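Local coordinates for uncharacterized protein (Jannaschia sp. CCS1, PDB 2PYQ), which is of unknown function, an all-helical member of the DUF2853 family that forms a compact single chain of 114 residues, at residues D6-Q11 against G37-N42; K61-K66 against Y101-H106. All blocks are in the same frame, centred on the assembly; numbering follows the deposited sequence.

Interaction 1 of 2, residues D6-Q11 against G37-N42; sequences DDLIAQ and GPAIYN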
ATOM      1  N   ASP A   6      -3.159   0.588 -16.269  1.00 28.40           N
ATOM      2  CA  ASP A   6      -1.887  -0.206 -16.504  1.00 29.87           C
ATOM      3  C   ASP A   6      -0.677   0.460 -16.179  1.00 28.33           C
ATOM      4  O   ASP A   6       0.251  -0.174 -15.618  1.00 28.09           O
ATOM      5  CB  ASP A   6      -1.907  -0.792 -17.929  1.00 34.22           C
ATOM      6  CG  ASP A   6      -3.074  -1.797 -18.114  1.00 40.55           C
ATOM      7  OD1 ASP A   6      -3.600  -2.358 -17.113  1.00 38.03           O
ATOM      8  OD2 ASP A   6      -3.477  -2.035 -19.297  1.00 46.36           O
ATOM      9  N   ASP A   7      -0.591   1.768 -16.483  1.00 27.00           N
ATOM     10  CA  ASP A   7       0.622   2.556 -16.116  1.00 26.41           C
ATOM     11  C   ASP A   7       0.826   2.549 -14.596  1.00 25.22           C
ATOM     12  O   ASP A   7       1.970   2.401 -14.124  1.00 24.79           O
ATOM     13  CB  ASP A   7       0.557   4.007 -16.595  1.00 29.73           C
ATOM     14  CG  ASP A   7       0.658   4.151 -18.126  1.00 40.78           C
ATOM     15  OD1 ASP A   7       1.109   3.209 -18.843  1.00 44.28           O
ATOM     16  OD2 ASP A   7       0.287   5.259 -18.630  1.00 44.94           O
ATOM     17  N   LEU A   8      -0.261   2.696 -13.847  1.00 24.82           N
ATOM     18  CA  LEU A   8      -0.221   2.690 -12.376  1.00 23.83           C
ATOM     19  C   LEU A   8       0.228   1.347 -11.817  1.00 22.99           C
ATOM     20  O   LEU A   8       1.124   1.327 -11.023  1.00 22.42           O
ATOM     21  CB  LEU A   8      -1.564   3.082 -11.754  1.00 23.79           C
ATOM     22  CG  LEU A   8      -1.836   4.571 -11.711  1.00 31.07           C
ATOM     23  CD1 LEU A   8      -3.268   4.829 -11.292  1.00 31.47           C
ATOM     24  CD2 LEU A   8      -0.847   5.246 -10.750  1.00 33.72           C
ATOM     25  N   ILE A   9      -0.399   0.246 -12.233  1.00 23.06           N
ATOM     26  CA  ILE A   9      -0.013  -1.078 -11.760  1.00 22.46           C
ATOM     27  C   ILE A   9       1.471  -1.372 -12.111  1.00 22.51           C
ATOM     28  O   ILE A   9       2.187  -1.901 -11.283  1.00 21.88           O
ATOM     29  CB  ILE A   9      -0.931  -2.203 -12.275  1.00 29.66           C
ATOM     30  CG1 ILE A   9      -2.312  -2.072 -11.628  1.00 29.47           C
ATOM     31  CG2 ILE A   9      -0.374  -3.595 -11.894  1.00 29.59           C
ATOM     32  CD1 ILE A   9      -3.347  -2.912 -12.246  1.00 30.25           C
ATOM     33  N   ALA A  10       1.901  -0.997 -13.319  1.00 23.39           N
ATOM     34  CA  ALA A  10       3.314  -1.133 -13.746  1.00 23.71           C
ATOM     35  C   ALA A  10       4.234  -0.348 -12.829  1.00 23.26           C
ATOM     36  O   ALA A  10       5.298  -0.845 -12.429  1.00 23.03           O
ATOM     37  CB  ALA A  10       3.489  -0.692 -15.190  1.00 24.91           C
ATOM     38  N   GLN A  11       3.834   0.880 -12.479  1.00 23.27           N
ATOM     39  CA  GLN A  11       4.601   1.701 -11.546  1.00 22.99           C
ATOM     40  C   GLN A  11       4.651   1.067 -10.150  1.00 21.95           C
ATOM     41  O   GLN A  11       5.709   1.028  -9.521  1.00 21.75           O
ATOM     42  CB  GLN A  11       4.040   3.122 -11.441  1.00 23.37           C
ATOM     43  CG  GLN A  11       4.929   4.068 -10.611  1.00 30.92           C
ATOM     44  CD  GLN A  11       6.334   4.188 -11.168  1.00 36.63           C
ATOM     45  OE1 GLN A  11       6.515   4.451 -12.376  1.00 42.51           O
ATOM     46  NE2 GLN A  11       7.349   3.974 -10.326  1.00 35.55           N
ATOM     47  N   GLY A  37      -9.560   1.647  -5.730  1.00 42.06           N
ATOM     48  CA  GLY A  37     -10.547   2.359  -6.564  1.00 48.11           C
ATOM     49  C   GLY A  37     -10.259   2.310  -8.053  1.00 57.70           C
ATOM     50  O   GLY A  37      -9.379   1.526  -8.501  1.00 60.30           O
ATOM     51  N   PRO A  38     -10.990   3.113  -8.875  1.00 62.33           N
ATOM     52  CA  PRO A  38     -10.642   3.207 -10.325  1.00 64.18           C
ATOM     53  C   PRO A  38      -9.316   3.950 -10.486  1.00 66.96           C
ATOM     54  O   PRO A  38      -8.878   4.659  -9.528  1.00 69.62           O
ATOM     55  CB  PRO A  38     -11.811   3.997 -10.933  1.00 61.54           C
ATOM     56  CG  PRO A  38     -12.410   4.768  -9.786  1.00 61.36           C
ATOM     57  CD  PRO A  38     -12.179   3.933  -8.535  1.00 61.66           C
ATOM     58  N   ALA A  39      -8.656   3.793 -11.655  1.00 64.40           N
ATOM     59  CA  ALA A  39      -7.329   4.462 -11.913  1.00 57.82           C
ATOM     60  C   ALA A  39      -7.429   5.974 -11.653  1.00 52.71           C
ATOM     61  O   ALA A  39      -8.412   6.631 -12.076  1.00 53.10           O
ATOM     62  CB  ALA A  39      -6.875   4.200 -13.331  1.00 58.23           C
ATOM     63  N   ILE A  40      -6.442   6.497 -10.915  1.00 43.79           N
ATOM     64  CA  ILE A  40      -6.406   7.898 -10.516  0.50 39.08           C
ATOM     65  C   ILE A  40      -5.384   8.632 -11.389  1.00 38.82           C
ATOM     66  O   ILE A  40      -4.223   8.209 -11.493  1.00 41.71           O
ATOM     67  CB  ILE A  40      -6.087   8.047  -8.997  0.50 34.15           C
ATOM     68  CG1 ILE A  40      -7.095   7.231  -8.146  0.50 31.64           C
ATOM     69  CG2 ILE A  40      -6.124   9.517  -8.571  0.50 35.34           C
ATOM     70  CD1 ILE A  40      -6.944   7.395  -6.642  0.50 31.12           C
ATOM     71  N   TYR A  41      -5.830   9.730 -12.031  1.00 31.60           N
ATOM     72  CA  TYR A  41      -5.020  10.627 -12.861  1.00 32.20           C
ATOM     73  C   TYR A  41      -4.325  11.696 -12.015  1.00 33.89           C
ATOM     74  O   TYR A  41      -3.286  12.213 -12.420  1.00 37.11           O
ATOM     75  CB  TYR A  41      -5.889  11.369 -13.898  1.00 31.20           C
ATOM     76  CG  TYR A  41      -6.459  10.461 -14.960  1.00 31.87           C
ATOM     77  CD1 TYR A  41      -7.746   9.939 -14.826  1.00 31.55           C
ATOM     78  CD2 TYR A  41      -5.730  10.141 -16.102  1.00 31.92           C
ATOM     79  CE1 TYR A  41      -8.295   9.101 -15.813  1.00 34.78           C
ATOM     80  CE2 TYR A  41      -6.274   9.317 -17.094  1.00 32.09           C
ATOM     81  CZ  TYR A  41      -7.556   8.806 -16.937  1.00 34.30           C
ATOM     82  OH  TYR A  41      -8.087   7.985 -17.909  1.00 34.03           O
ATOM     83  N   ASN A  42      -4.941  12.069 -10.888  1.00 34.37           N
ATOM     84  CA  ASN A  42      -4.401  13.045  -9.967  1.00 32.68           C
ATOM     85  C   ASN A  42      -3.463  12.341  -8.988  1.00 31.20           C
ATOM     86  O   ASN A  42      -3.913  11.748  -8.017  1.00 28.73           O
ATOM     87  CB  ASN A  42      -5.546  13.766  -9.225  1.00 33.36           C
ATOM     88  CG  ASN A  42      -5.047  14.804  -8.241  1.00 34.53           C
ATOM     89  OD1 ASN A  42      -3.925  15.306  -8.353  1.00 36.99           O
ATOM     90  ND2 ASN A  42      -5.867  15.122  -7.246  1.00 33.42           N
TER
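L8 points its side chain from helix 4-18 at the extended loop around A39 and I40, and a single methyl, CD1, makes the closest approaches. The methyl is directed at backbone more than at side chains. L8 CD1 lies 4.1 Å from A39 CA and 3.6 Å from I40 N. The carbonyl oxygen I40 O is 3.5 Å from L8 CD1, so the methyl rests against one peptide link and reaches the next carbonyl along the loop. The torsions account for this reach: CG sits opposite the carbonyl carbon about the first bond (chi1 -80°), and chi2 of 171° extends CD1 outward to the loop, leaving CD2 behind it. A39 comes in from the flank, with its CB 4.2 Å from L8 CD1, the one apolar side-chain pair here. I40 takes part through its main chain, since its side chain stays beyond contact distance. The contact is therefore van der Waals packing without polar bonds, and only 98 Å² is buried in total, although L8 itself is buried in the fold. G37, with positive phi, marks the exit from helix 26-36 into this loop. The next side chain of helix 4-18, I9, touches M26, E30 and T33 of helix 26-36, so successive residues meet first the loop leading to helix 43-46 and then the helix that precedes it.

Interaction 2 of 2, residues K61-K66 against Y101-H106; sequences KNFLMK and YMLTKH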
ATOM      1  N   LYS A  61      -6.920   2.327  11.436  1.00 25.89           N
ATOM      2  CA  LYS A  61      -8.341   2.101  11.764  1.00 26.58           C
ATOM      3  C   LYS A  61      -9.141   1.592  10.568  1.00 26.66           C
ATOM      4  O   LYS A  61      -9.870   0.618  10.699  1.00 30.27           O
ATOM      5  CB  LYS A  61      -9.003   3.353  12.424  1.00 26.11           C
ATOM      6  CG  LYS A  61      -9.284   4.501  11.523  1.00 26.47           C
ATOM      7  CD  LYS A  61      -9.793   5.719  12.277  1.00 30.17           C
ATOM      8  CE  LYS A  61     -10.155   6.858  11.303  1.00 30.74           C
ATOM      9  NZ  LYS A  61     -10.471   8.120  12.030  1.00 32.11           N
ATOM     10  N   ASN A  62      -8.983   2.218   9.420  1.00 28.81           N
ATOM     11  CA  ASN A  62      -9.816   1.889   8.242  1.00 32.54           C
ATOM     12  C   ASN A  62      -9.312   0.732   7.412  1.00 32.41           C
ATOM     13  O   ASN A  62     -10.140  -0.019   6.914  1.00 36.79           O
ATOM     14  CB  ASN A  62     -10.064   3.110   7.337  1.00 33.81           C
ATOM     15  CG  ASN A  62     -10.916   4.169   8.005  1.00 36.93           C
ATOM     16  OD1 ASN A  62     -11.622   3.902   8.983  1.00 36.99           O
ATOM     17  ND2 ASN A  62     -10.869   5.376   7.462  1.00 39.33           N
ATOM     18  N   PHE A  63      -7.999   0.575   7.254  1.00 27.26           N
ATOM     19  CA  PHE A  63      -7.474  -0.538   6.458  1.00 25.81           C
ATOM     20  C   PHE A  63      -7.114  -1.760   7.317  1.00 25.26           C
ATOM     21  O   PHE A  63      -7.664  -2.822   7.121  1.00 26.88           O
ATOM     22  CB  PHE A  63      -6.302  -0.103   5.585  1.00 26.98           C
ATOM     23  CG  PHE A  63      -5.779  -1.206   4.719  1.00 24.78           C
ATOM     24  CD1 PHE A  63      -6.536  -1.669   3.634  1.00 22.64           C
ATOM     25  CD2 PHE A  63      -4.539  -1.829   4.996  1.00 23.58           C
ATOM     26  CE1 PHE A  63      -6.073  -2.721   2.828  1.00 22.43           C
ATOM     27  CE2 PHE A  63      -4.078  -2.865   4.187  1.00 22.70           C
ATOM     28  CZ  PHE A  63      -4.850  -3.329   3.108  1.00 22.23           C
ATOM     29  N   LEU A  64      -6.203  -1.608   8.278  1.00 23.35           N
ATOM     30  CA  LEU A  64      -5.751  -2.751   9.085  1.00 21.49           C
ATOM     31  C   LEU A  64      -6.841  -3.353   9.923  1.00 23.55           C
ATOM     32  O   LEU A  64      -7.054  -4.569   9.885  1.00 24.91           O
ATOM     33  CB  LEU A  64      -4.542  -2.394   9.978  1.00 20.64           C
ATOM     34  CG  LEU A  64      -3.272  -1.973   9.224  1.00 18.97           C
ATOM     35  CD1 LEU A  64      -2.180  -1.649  10.222  1.00 18.94           C
ATOM     36  CD2 LEU A  64      -2.813  -3.056   8.242  1.00 18.78           C
HETATM   37  N   MSE A  65      -7.574  -2.506  10.600  1.00 24.76           N
HETATM   38  CA  MSE A  65      -8.597  -2.944  11.577  0.50 25.57           C
HETATM   39  C   MSE A  65      -9.919  -3.269  10.829  1.00 30.64           C
HETATM   40  O   MSE A  65     -10.463  -4.309  10.978  1.00 32.53           O
HETATM   41  CB  MSE A  65      -8.794  -1.926  12.706  0.50 25.44           C
HETATM   42  CG  MSE A  65      -7.790  -2.032  13.827  0.50 25.60           C
HETATM   43 SE   MSE A  65      -7.731  -0.355  14.747  0.38 27.62          SE
HETATM   44  CE  MSE A  65      -7.451  -0.799  16.327  0.50 24.43           C
ATOM     45  N   LYS A  66     -10.401  -2.320  10.048  1.00 31.53           N
ATOM     46  CA  LYS A  66     -11.707  -2.488   9.390  1.00 33.13           C
ATOM     47  C   LYS A  66     -11.681  -3.480   8.221  1.00 37.18           C
ATOM     48  O   LYS A  66     -12.594  -4.306   8.117  1.00 42.61           O
ATOM     49  CB  LYS A  66     -12.270  -1.145   8.932  1.00 31.13           C
ATOM     50  N   TYR A 101      -0.487  -3.127  -0.177  1.00 17.52           N
ATOM     51  CA  TYR A 101       0.078  -4.402  -0.588  1.00 17.37           C
ATOM     52  C   TYR A 101       1.101  -4.860   0.452  1.00 19.32           C
ATOM     53  O   TYR A 101       1.067  -5.991   0.909  1.00 17.97           O
ATOM     54  CB  TYR A 101       0.748  -4.275  -1.964  1.00 17.58           C
ATOM     55  CG  TYR A 101       1.518  -5.503  -2.407  1.00 17.59           C
ATOM     56  CD1 TYR A 101       2.851  -5.717  -1.986  1.00 17.62           C
ATOM     57  CD2 TYR A 101       0.939  -6.452  -3.230  1.00 17.95           C
ATOM     58  CE1 TYR A 101       3.569  -6.836  -2.371  1.00 18.10           C
ATOM     59  CE2 TYR A 101       1.651  -7.581  -3.642  1.00 19.04           C
ATOM     60  CZ  TYR A 101       2.962  -7.775  -3.200  1.00 21.10           C
ATOM     61  OH  TYR A 101       3.638  -8.905  -3.599  1.00 24.45           O
HETATM   62  N   MSE A 102       2.016  -3.954   0.810  1.00 18.18           N
HETATM   63  CA  MSE A 102       3.084  -4.297   1.787  0.50 16.99           C
HETATM   64  C   MSE A 102       2.501  -4.656   3.154  1.00 16.59           C
HETATM   65  O   MSE A 102       2.979  -5.599   3.770  1.00 16.48           O
HETATM   66  CB  MSE A 102       4.144  -3.192   1.888  0.50 16.85           C
HETATM   67  CG  MSE A 102       5.118  -3.200   0.728  0.50 17.28           C
HETATM   68 SE   MSE A 102       6.651  -2.043   1.126  0.38 23.71          SE
HETATM   69  CE  MSE A 102       5.766  -0.851   0.677  0.50 18.22           C
ATOM     70  N   LEU A 103       1.502  -3.929   3.616  1.00 16.74           N
ATOM     71  CA  LEU A 103       0.866  -4.248   4.897  1.00 17.16           C
ATOM     72  C   LEU A 103       0.166  -5.619   4.847  1.00 19.02           C
ATOM     73  O   LEU A 103       0.251  -6.401   5.799  1.00 19.52           O
ATOM     74  CB  LEU A 103      -0.128  -3.175   5.315  1.00 17.76           C
ATOM     75  CG  LEU A 103       0.507  -1.824   5.705  1.00 18.93           C
ATOM     76  CD1 LEU A 103      -0.547  -0.763   5.784  1.00 17.87           C
ATOM     77  CD2 LEU A 103       1.269  -1.958   7.026  1.00 17.36           C
ATOM     78  N   THR A 104      -0.544  -5.889   3.755  1.00 17.29           N
ATOM     79  CA  THR A 104      -1.215  -7.194   3.574  1.00 18.77           C
ATOM     80  C   THR A 104      -0.208  -8.364   3.658  1.00 19.46           C
ATOM     81  O   THR A 104      -0.456  -9.365   4.388  1.00 20.00           O
ATOM     82  CB  THR A 104      -1.997  -7.223   2.233  1.00 17.84           C
ATOM     83  OG1 THR A 104      -2.956  -6.155   2.224  1.00 19.02           O
ATOM     84  CG2 THR A 104      -2.726  -8.530   2.079  1.00 18.34           C
ATOM     85  N   LYS A 105       0.892  -8.254   2.917  1.00 18.04           N
ATOM     86  CA  LYS A 105       2.043  -9.175   3.035  1.00 20.88           C
ATOM     87  C   LYS A 105       2.615  -9.285   4.459  1.00 19.45           C
ATOM     88  O   LYS A 105       2.823 -10.355   4.935  1.00 17.31           O
ATOM     89  CB  LYS A 105       3.156  -8.822   2.062  1.00 22.56           C
ATOM     90  CG  LYS A 105       2.916  -9.062   0.637  1.00 26.11           C
ATOM     91  CD  LYS A 105       2.290 -10.265   0.435  1.00 30.44           C
ATOM     92  CE  LYS A 105       2.918 -10.969  -0.615  1.00 32.87           C
ATOM     93  NZ  LYS A 105       3.109 -12.386  -0.173  1.00 34.81           N
ATOM     94  N   HIS A 106       2.858  -8.133   5.066  1.00 16.53           N
ATOM     95  CA  HIS A 106       3.513  -8.055   6.382  1.00 16.53           C
ATOM     96  C   HIS A 106       2.733  -8.762   7.463  1.00 17.87           C
ATOM     97  O   HIS A 106       3.314  -9.440   8.291  1.00 19.81           O
ATOM     98  CB  HIS A 106       3.692  -6.582   6.778  1.00 19.91           C
ATOM     99  CG  HIS A 106       4.281  -6.382   8.117  1.00 20.64           C
ATOM    100  ND1 HIS A 106       5.645  -6.444   8.336  1.00 23.49           N
ATOM    101  CD2 HIS A 106       3.719  -6.060   9.308  1.00 21.41           C
ATOM    102  CE1 HIS A 106       5.876  -6.224   9.634  1.00 22.20           C
ATOM    103  NE2 HIS A 106       4.733  -5.999  10.237  1.00 20.81           N
TER
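F63 presents the far edge of its ring to T104: F63 CZ lies 3.5 Å from T104 OG1, and the oxygen is in the ring plane. The phenyl gets there with CG anti to the backbone N (chi1 -178°), which throws the ring outward from its helix. F63 CE2 also comes within 4.1 Å of L103 CB. The threonine rotamer (chi1 -58°) puts OG1 beside its own backbone N, where it is hydrogen-bonded to Y100 O one turn earlier; that bond is the strong polar interaction, and the in-plane ring edge adds at most a weak C-H to oxygen contact. This is helix-on-helix packing inside an all-helical fold: segments 61-65 of helix 53-65 and 101-106 of helix 96-106 point roughly the same way, at 35°, with axes 11.2 Å apart at closest approach. A pi-type turn, seen in the K66 N to K61 O bond of 3.1 Å, widens the first helix here. L64 chi2 sets CD1 anti to CA, turning the other methyl to helix 96-106: L64 CD2 lies 4.0 Å from L103 CB, and the two leucines cross nearly at right angles. Outside the two segments, Y100 stacks with the F63 ring, and V83 of helix 74-87 touches L103.

How the interactions relate
The two contacts share no helix: interaction 1 sets helix 4-18 against a loop, whereas interaction 2 joins helix 53-65 to helix 96-106. They lie on opposite sides of the chain's centre, with their own centres about 20 Å apart and nearest atoms about 9 Å apart. Interaction 2 is the core contact, its centre about 8 Å from that of the chain and all four touching residues buried. Interaction 1 lies farther out, at about 13 Å, with one of three buried. Buried area follows the same order, 168 against 98 Å². Neither has a polar bond across it, but interaction 1 is methyl against main chain, interaction 2 side chain on side chain, T104 hydroxyl included.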